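Local coordinates for neutral proteinase inhibitor ScNPI (Streptomyces caespitosus, PDB 4HWX), which inhibits serine endopeptidases, probably of the subtilisin type, as a homodimer and, as a two-faced single-domain inhibitor, probably also blocks a peptidase of a second class, at residues V10-Q15 with T78-G83; R26-S31 with G38-P43; D48-T53 with N109-F114. All blocks are in the same frame, centred on the assembly; numbering follows the deposited sequence.

Contact 1: residues V10-Q15 with T78-G83; sequences VFTVIQ and TVTADG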
# COMPACT_ATOMS: atom_id res chain seq x y z
N VAL A 10 -3.45 -0.04 0.72
CA VAL A 10 -3.44 -1.49 0.57
C VAL A 10 -3.57 -2.07 1.99
O VAL A 10 -2.88 -1.61 2.92
CB VAL A 10 -2.22 -2.06 -0.22
CG1 VAL A 10 -0.90 -1.63 0.40
CG2 VAL A 10 -2.28 -3.60 -0.28
N PHE A 11 -4.48 -3.02 2.16
CA PHE A 11 -4.69 -3.73 3.42
C PHE A 11 -4.34 -5.19 3.26
O PHE A 11 -4.70 -5.79 2.25
CB PHE A 11 -6.15 -3.59 3.89
CG PHE A 11 -6.59 -2.15 3.98
CD1 PHE A 11 -6.18 -1.35 5.04
CD2 PHE A 11 -7.37 -1.58 2.97
CE1 PHE A 11 -6.54 -0.01 5.10
CE2 PHE A 11 -7.74 -0.23 3.04
CZ PHE A 11 -7.34 0.54 4.11
N THR A 12 -3.62 -5.77 4.21
CA THR A 12 -3.28 -7.19 4.13
C THR A 12 -3.55 -7.88 5.47
O THR A 12 -3.63 -7.23 6.53
CB THR A 12 -1.83 -7.48 3.65
OG1 THR A 12 -0.91 -7.51 4.74
CG2 THR A 12 -1.34 -6.56 2.50
N VAL A 13 -3.68 -9.20 5.41
CA VAL A 13 -3.83 -10.06 6.58
C VAL A 13 -2.73 -11.12 6.44
O VAL A 13 -2.67 -11.83 5.43
CB VAL A 13 -5.25 -10.65 6.73
CG1 VAL A 13 -5.33 -11.57 7.93
CG2 VAL A 13 -6.30 -9.56 6.82
N ILE A 14 -1.86 -11.19 7.46
CA ILE A 14 -0.69 -12.04 7.48
C ILE A 14 -0.79 -13.16 8.53
O ILE A 14 -1.18 -12.92 9.68
CB ILE A 14 0.57 -11.14 7.74
CG1 ILE A 14 0.71 -10.05 6.66
CG2 ILE A 14 1.84 -11.98 7.86
CD1 ILE A 14 1.78 -8.94 7.00
N GLN A 15 -0.41 -14.38 8.13
CA GLN A 15 -0.35 -15.52 9.04
C GLN A 15 0.99 -15.42 9.78
O GLN A 15 2.05 -15.67 9.19
CB GLN A 15 -0.48 -16.84 8.27
CG GLN A 15 -0.59 -18.09 9.15
CD GLN A 15 -0.54 -19.33 8.30
OE1 GLN A 15 -1.57 -19.93 7.96
NE2 GLN A 15 0.66 -19.71 7.87
N THR A 78 -1.69 -10.94 11.75
CA THR A 78 -1.36 -9.51 11.71
C THR A 78 -2.07 -8.81 10.57
O THR A 78 -2.09 -9.31 9.44
CB THR A 78 0.17 -9.37 11.63
OG1 THR A 78 0.73 -9.96 12.81
CG2 THR A 78 0.66 -7.89 11.48
N VAL A 79 -2.68 -7.66 10.86
CA VAL A 79 -3.32 -6.81 9.87
C VAL A 79 -2.35 -5.67 9.56
O VAL A 79 -1.63 -5.23 10.46
CB VAL A 79 -4.73 -6.30 10.26
CG1 VAL A 79 -5.74 -7.43 10.32
CG2 VAL A 79 -4.72 -5.50 11.58
N THR A 80 -2.31 -5.24 8.30
CA THR A 80 -1.45 -4.14 7.87
C THR A 80 -2.26 -3.14 7.07
O THR A 80 -3.25 -3.52 6.44
CB THR A 80 -0.22 -4.61 7.05
OG1 THR A 80 -0.65 -5.08 5.78
CG2 THR A 80 0.63 -5.63 7.77
N ALA A 81 -1.86 -1.87 7.13
CA ALA A 81 -2.46 -0.79 6.36
C ALA A 81 -1.33 0.12 5.90
O ALA A 81 -0.53 0.57 6.73
CB ALA A 81 -3.48 -0.04 7.21
N ASP A 82 -1.15 0.26 4.58
CA ASP A 82 -0.08 1.11 4.03
C ASP A 82 -0.58 1.93 2.87
O ASP A 82 -1.40 1.44 2.10
CB ASP A 82 1.14 0.29 3.57
CG ASP A 82 1.82 -0.51 4.66
OD1 ASP A 82 2.75 0.01 5.29
OD2 ASP A 82 1.45 -1.70 4.84
N GLY A 83 -0.05 3.15 2.74
CA GLY A 83 -0.38 4.02 1.62
C GLY A 83 -0.47 5.46 2.01
O GLY A 83 0.42 5.97 2.71
O HOH W 1 -0.64 -3.08 3.95
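T12 and T80 meet hydroxyl to hydroxyl, T12 OG1 donating to T80 OG1 over 2.7 Å. Both side chains leave the same face of the sheet, and each oxygen sits between its own backbone N and carbonyl carbon (chi1 70° in T80), torsions that turn the oxygens, not the methyls, toward each other. T80 OG1 in turn donates to a water 2.7 Å away, and that water spends its own hydrogens on V10 O and D82 OD2, so the chain ends in a fork, with the direction of all four bonds given by the geometry. D82 OD2 has a stronger partner in R89 of the second subunit, with which it forms a salt bridge. The segments are neighbouring central strands of the antiparallel sheet of the Streptomyces subtilisin inhibitor fold, their axes 4.7 Å apart at 156°. Backbone polar groups are paired at V10–D82, T12–T80 and I14–T78, where I14 N to T78 O is 2.7 Å. T12 N approaches T80 O differently, 38° above the carbonyl plane; that oxygen also accepts from the hydroxyl of Y112. T78 OG1 is bonded to G16 O and T95 OG1. I14 CD1 lies 3.6 Å from T80 CG2 on the threonine face, while on the reverse face A81 CB touches F11 CD1 at 3.7 Å and V13 CG2 packs alongside V79 CG1.

Contact 2: residues R26-S31 with G38-P43; sequences RATTLS and GTHPAP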
# COMPACT_ATOMS: atom_id res chain seq x y z
N ARG A 26 -4.32 -12.72 2.52
CA ARG A 26 -5.21 -12.01 1.61
C ARG A 26 -4.91 -10.53 1.66
O ARG A 26 -4.31 -10.04 2.62
CB ARG A 26 -6.71 -12.31 1.94
CG ARG A 26 -7.15 -11.93 3.35
CD ARG A 26 -8.52 -12.51 3.67
NE ARG A 26 -8.96 -12.13 5.01
CZ ARG A 26 -8.63 -12.78 6.12
NH1 ARG A 26 -7.87 -13.88 6.05
NH2 ARG A 26 -9.04 -12.35 7.29
N ALA A 27 -5.33 -9.82 0.62
CA ALA A 27 -5.10 -8.38 0.52
C ALA A 27 -6.13 -7.70 -0.34
O ALA A 27 -6.68 -8.33 -1.26
CB ALA A 27 -3.71 -8.12 -0.06
N THR A 28 -6.36 -6.38 -0.09
CA THR A 28 -7.22 -5.54 -0.94
C THR A 28 -6.60 -4.17 -1.19
O THR A 28 -5.80 -3.68 -0.38
CB THR A 28 -8.63 -5.33 -0.35
OG1 THR A 28 -8.52 -4.77 0.95
CG2 THR A 28 -9.47 -6.60 -0.35
N THR A 29 -6.99 -3.55 -2.30
CA THR A 29 -6.63 -2.17 -2.63
C THR A 29 -7.85 -1.29 -2.36
O THR A 29 -8.99 -1.77 -2.42
CB THR A 29 -6.18 -1.99 -4.08
OG1 THR A 29 -7.29 -2.33 -4.93
CG2 THR A 29 -4.90 -2.77 -4.43
N LEU A 30 -7.61 -0.01 -2.11
CA LEU A 30 -8.67 0.96 -1.86
C LEU A 30 -8.23 2.36 -2.24
O LEU A 30 -7.14 2.81 -1.88
CB LEU A 30 -9.12 0.93 -0.39
CG LEU A 30 -10.31 1.84 -0.05
CD1 LEU A 30 -11.60 1.31 -0.65
CD2 LEU A 30 -10.48 2.00 1.45
N SER A 31 -9.08 3.04 -2.99
CA SER A 31 -8.87 4.41 -3.40
C SER A 31 -10.11 5.17 -3.00
O SER A 31 -11.21 4.65 -3.20
CB SER A 31 -8.61 4.50 -4.89
OG SER A 31 -8.56 5.87 -5.28
N GLY A 38 -11.54 -0.27 -5.85
CA GLY A 38 -10.45 -1.20 -5.61
C GLY A 38 -10.96 -2.61 -5.53
O GLY A 38 -12.15 -2.86 -5.81
N THR A 39 -10.10 -3.56 -5.11
CA THR A 39 -10.52 -4.94 -4.92
C THR A 39 -11.26 -5.07 -3.58
O THR A 39 -11.86 -6.11 -3.33
CB THR A 39 -9.33 -5.89 -5.03
OG1 THR A 39 -8.33 -5.49 -4.08
CG2 THR A 39 -8.76 -5.91 -6.43
N HIS A 40 -11.25 -4.00 -2.73
CA HIS A 40 -12.01 -4.04 -1.48
C HIS A 40 -13.51 -4.30 -1.81
O HIS A 40 -14.02 -3.68 -2.74
CB HIS A 40 -11.82 -2.75 -0.66
CG HIS A 40 -12.27 -2.92 0.74
ND1 HIS A 40 -13.62 -2.96 1.06
CD2 HIS A 40 -11.55 -3.11 1.87
CE1 HIS A 40 -13.67 -3.18 2.36
NE2 HIS A 40 -12.45 -3.26 2.90
N PRO A 41 -14.19 -5.24 -1.13
CA PRO A 41 -15.58 -5.56 -1.52
C PRO A 41 -16.64 -4.52 -1.11
O PRO A 41 -17.74 -4.55 -1.67
CB PRO A 41 -15.85 -6.90 -0.85
CG PRO A 41 -14.92 -6.97 0.28
CD PRO A 41 -13.73 -6.12 -0.02
N ALA A 42 -16.32 -3.60 -0.18
CA ALA A 42 -17.26 -2.53 0.26
C ALA A 42 -16.46 -1.21 0.25
O ALA A 42 -16.13 -0.71 1.33
CB ALA A 42 -17.83 -2.86 1.64
N PRO A 43 -16.04 -0.71 -0.94
CA PRO A 43 -15.11 0.44 -0.96
C PRO A 43 -15.57 1.71 -0.26
O PRO A 43 -14.81 2.23 0.55
CB PRO A 43 -14.87 0.70 -2.44
CG PRO A 43 -15.24 -0.55 -3.12
CD PRO A 43 -16.31 -1.19 -2.31
O HOH W 2 -6.45 -7.35 -4.33
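The loop that leads from strand 36-37 into helix 43-52 folds back on strand 23-32 of the inhibitor's antiparallel sheet, and T29 and T39 hold the loop there, the backbone N-H of each donating to the hydroxyl of the other. T29 N donates to T39 OG1 over 3.0 Å at 163°, and T39 N donates to T29 OG1 over 3.1 Å at the same angle. In both threonines OG1 stands between the backbone N and the carbonyl carbon, chi1 62° in T29 and 56° in T39. A third bond runs from H40 N to T29 O, 3.2 Å long. A water links T39 OG1, at 2.7 Å, to A27 O. L30 CD1 packs on P43 CB at 3.8 Å, where the helix starts. The H40 ring crosses T28 obliquely, CD2 lying 3.6 Å from T28 OG1, which is buried here without a polar partner; H40 ND1 accepts from A42 N, and NE2 bonds to V111 O. Since ND1 takes a backbone N-H while NE2 meets a carbonyl oxygen, the proton of a neutral H40 would be expected on NE2, with both ring nitrogens engaged and the rotation of the ring fixed.

Contact 3: residues D48-T53 with N109-F114; sequences DALNAT and NPVYAF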
# COMPACT_ATOMS: atom_id res chain seq x y z
N ASP A 48 -15.27 5.60 4.36
CA ASP A 48 -15.97 6.27 5.47
C ASP A 48 -15.34 5.87 6.82
O ASP A 48 -15.10 6.73 7.67
CB ASP A 48 -17.48 5.89 5.49
CG ASP A 48 -18.36 6.27 4.31
OD1 ASP A 48 -18.04 7.26 3.63
OD2 ASP A 48 -19.39 5.58 4.08
N ALA A 49 -15.10 4.55 7.00
CA ALA A 49 -14.51 3.99 8.22
C ALA A 49 -13.11 4.55 8.47
O ALA A 49 -12.81 4.98 9.59
CB ALA A 49 -14.48 2.47 8.16
N LEU A 50 -12.29 4.67 7.40
CA LEU A 50 -10.94 5.27 7.49
C LEU A 50 -11.01 6.74 7.87
O LEU A 50 -10.29 7.19 8.77
CB LEU A 50 -10.20 5.11 6.15
CG LEU A 50 -9.73 3.71 5.81
CD1 LEU A 50 -9.08 3.70 4.44
CD2 LEU A 50 -8.78 3.17 6.89
N ASN A 51 -11.92 7.48 7.23
CA ASN A 51 -12.11 8.89 7.55
C ASN A 51 -12.56 9.09 9.00
O ASN A 51 -12.12 10.04 9.64
CB ASN A 51 -13.10 9.54 6.57
CG ASN A 51 -12.48 9.86 5.23
OD1 ASN A 51 -11.27 10.08 5.10
ND2 ASN A 51 -13.30 9.87 4.18
N ALA A 52 -13.37 8.17 9.55
CA ALA A 52 -13.86 8.27 10.93
C ALA A 52 -12.73 8.18 11.99
O ALA A 52 -12.94 8.63 13.12
CB ALA A 52 -14.91 7.21 11.20
N THR A 53 -11.57 7.59 11.65
CA THR A 53 -10.44 7.42 12.58
C THR A 53 -9.64 8.72 12.75
O THR A 53 -8.83 8.82 13.67
CB THR A 53 -9.48 6.31 12.13
OG1 THR A 53 -8.74 6.74 10.97
CG2 THR A 53 -10.19 4.98 11.87
N ASN A 109 -16.12 -3.92 11.04
CA ASN A 109 -15.49 -2.76 10.44
C ASN A 109 -15.26 -3.04 8.98
O ASN A 109 -14.61 -4.04 8.64
CB ASN A 109 -14.18 -2.42 11.16
CG ASN A 109 -13.63 -1.06 10.86
OD1 ASN A 109 -13.14 -0.79 9.78
ND2 ASN A 109 -13.71 -0.16 11.81
N PRO A 110 -15.83 -2.23 8.09
CA PRO A 110 -15.71 -2.52 6.65
C PRO A 110 -14.26 -2.68 6.17
O PRO A 110 -14.02 -3.49 5.30
CB PRO A 110 -16.39 -1.32 5.99
CG PRO A 110 -17.35 -0.84 7.02
CD PRO A 110 -16.64 -1.01 8.32
N VAL A 111 -13.29 -1.95 6.79
CA VAL A 111 -11.87 -1.96 6.38
C VAL A 111 -11.33 -3.38 6.26
O VAL A 111 -10.80 -3.71 5.19
CB VAL A 111 -10.97 -1.07 7.28
CG1 VAL A 111 -9.50 -1.18 6.85
CG2 VAL A 111 -11.43 0.39 7.22
N TYR A 112 -11.49 -4.23 7.29
CA TYR A 112 -10.99 -5.60 7.23
C TYR A 112 -12.10 -6.63 6.95
O TYR A 112 -11.90 -7.82 7.21
CB TYR A 112 -10.17 -5.96 8.48
CG TYR A 112 -8.84 -5.24 8.46
CD1 TYR A 112 -7.81 -5.66 7.61
CD2 TYR A 112 -8.67 -4.03 9.14
CE1 TYR A 112 -6.62 -4.93 7.50
CE2 TYR A 112 -7.47 -3.32 9.07
CZ TYR A 112 -6.45 -3.78 8.25
OH TYR A 112 -5.27 -3.07 8.16
N ALA A 113 -13.20 -6.21 6.32
CA ALA A 113 -14.28 -7.13 5.94
C ALA A 113 -13.99 -7.70 4.54
O ALA A 113 -14.66 -7.35 3.55
CB ALA A 113 -15.64 -6.43 6.01
N PHE A 114 -12.91 -8.51 4.44
CA PHE A 114 -12.46 -9.16 3.20
C PHE A 114 -11.73 -10.47 3.50
O PHE A 114 -11.25 -10.63 4.64
CB PHE A 114 -11.58 -8.22 2.35
CG PHE A 114 -10.24 -7.84 2.93
CD1 PHE A 114 -9.10 -8.59 2.67
CD2 PHE A 114 -10.10 -6.67 3.69
CE1 PHE A 114 -7.86 -8.23 3.19
CE2 PHE A 114 -8.85 -6.30 4.21
CZ PHE A 114 -7.74 -7.08 3.96
OXT PHE A 114 -11.57 -11.31 2.58
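A49 and V111 touch through methyl groups, A49 CB lying 3.8 Å from V111 CG2, and the same V111 branch reaches L50 CD2 at 3.9 Å. The conformation of V111 accounts for this double contact: CG1 is anti to the backbone N (chi1 177°), leaving CG2 beside that nitrogen and directed at the helix, while CG1 leans on F11 of the sheet. L50 approaches from the other segment with CG anti to its carbonyl carbon and with CD2 as the branch that meets the valine; the two side chains cross at about a right angle, so a leucine tip rests against one methyl and the chains do not run alongside each other. A49, whose CB points at the loop, has two further neighbours, P110 CD at 4.1 Å and N109 OD1 at 3.9 Å. The asparagine has CG anti to its backbone N (chi1 -165°), which carries the amide forward, beside the carbonyl carbon, toward V111: OD1 accepts from V111 N over 3.2 Å, with the donor in the carbonyl plane and on a lone pair, although the 147° angle at the hydrogen is bent. This bond makes N109 the head of an Asx turn and fixes the amide oxygen beside the alanine methyl. Within 48-53, L50 O serves two donors, T53 OG1 and T53 N. No hydrogen bond crosses the contact; it is carried mainly by apolar groups, with N109 OD1 the polar atom beside the A49 methyl. The arrangement is a helix-against-loop packing in the Streptomyces subtilisin inhibitor fold, where helix 43-52 and the C-terminal segment, which contains an Asx turn, meet over the sheet face that carries F11.

In the fold
Contact 1 is the fully buried one, a strand pair in the sheet core held mainly by backbone bonds; contacts 2 and 3 are only partly buried. Contact 2 shares that sheet, since strands 8-15 and 23-32 are neighbours joined by backbone bonds such as F11 O to T28 N and V13 N to R26 O, but it relies largely on threonine hydroxyls to hold an irregular loop. Contact 3 has no hydrogen bond across it and is mainly apolar. F11 connects the sheet to the layer over its face, its ring packing on L50 and V111. Both other contacts send polar ties to the C-terminal segment, among them R26 NE to F114 O. Contacts 1 and 2 touch the second subunit; contact 3 does not.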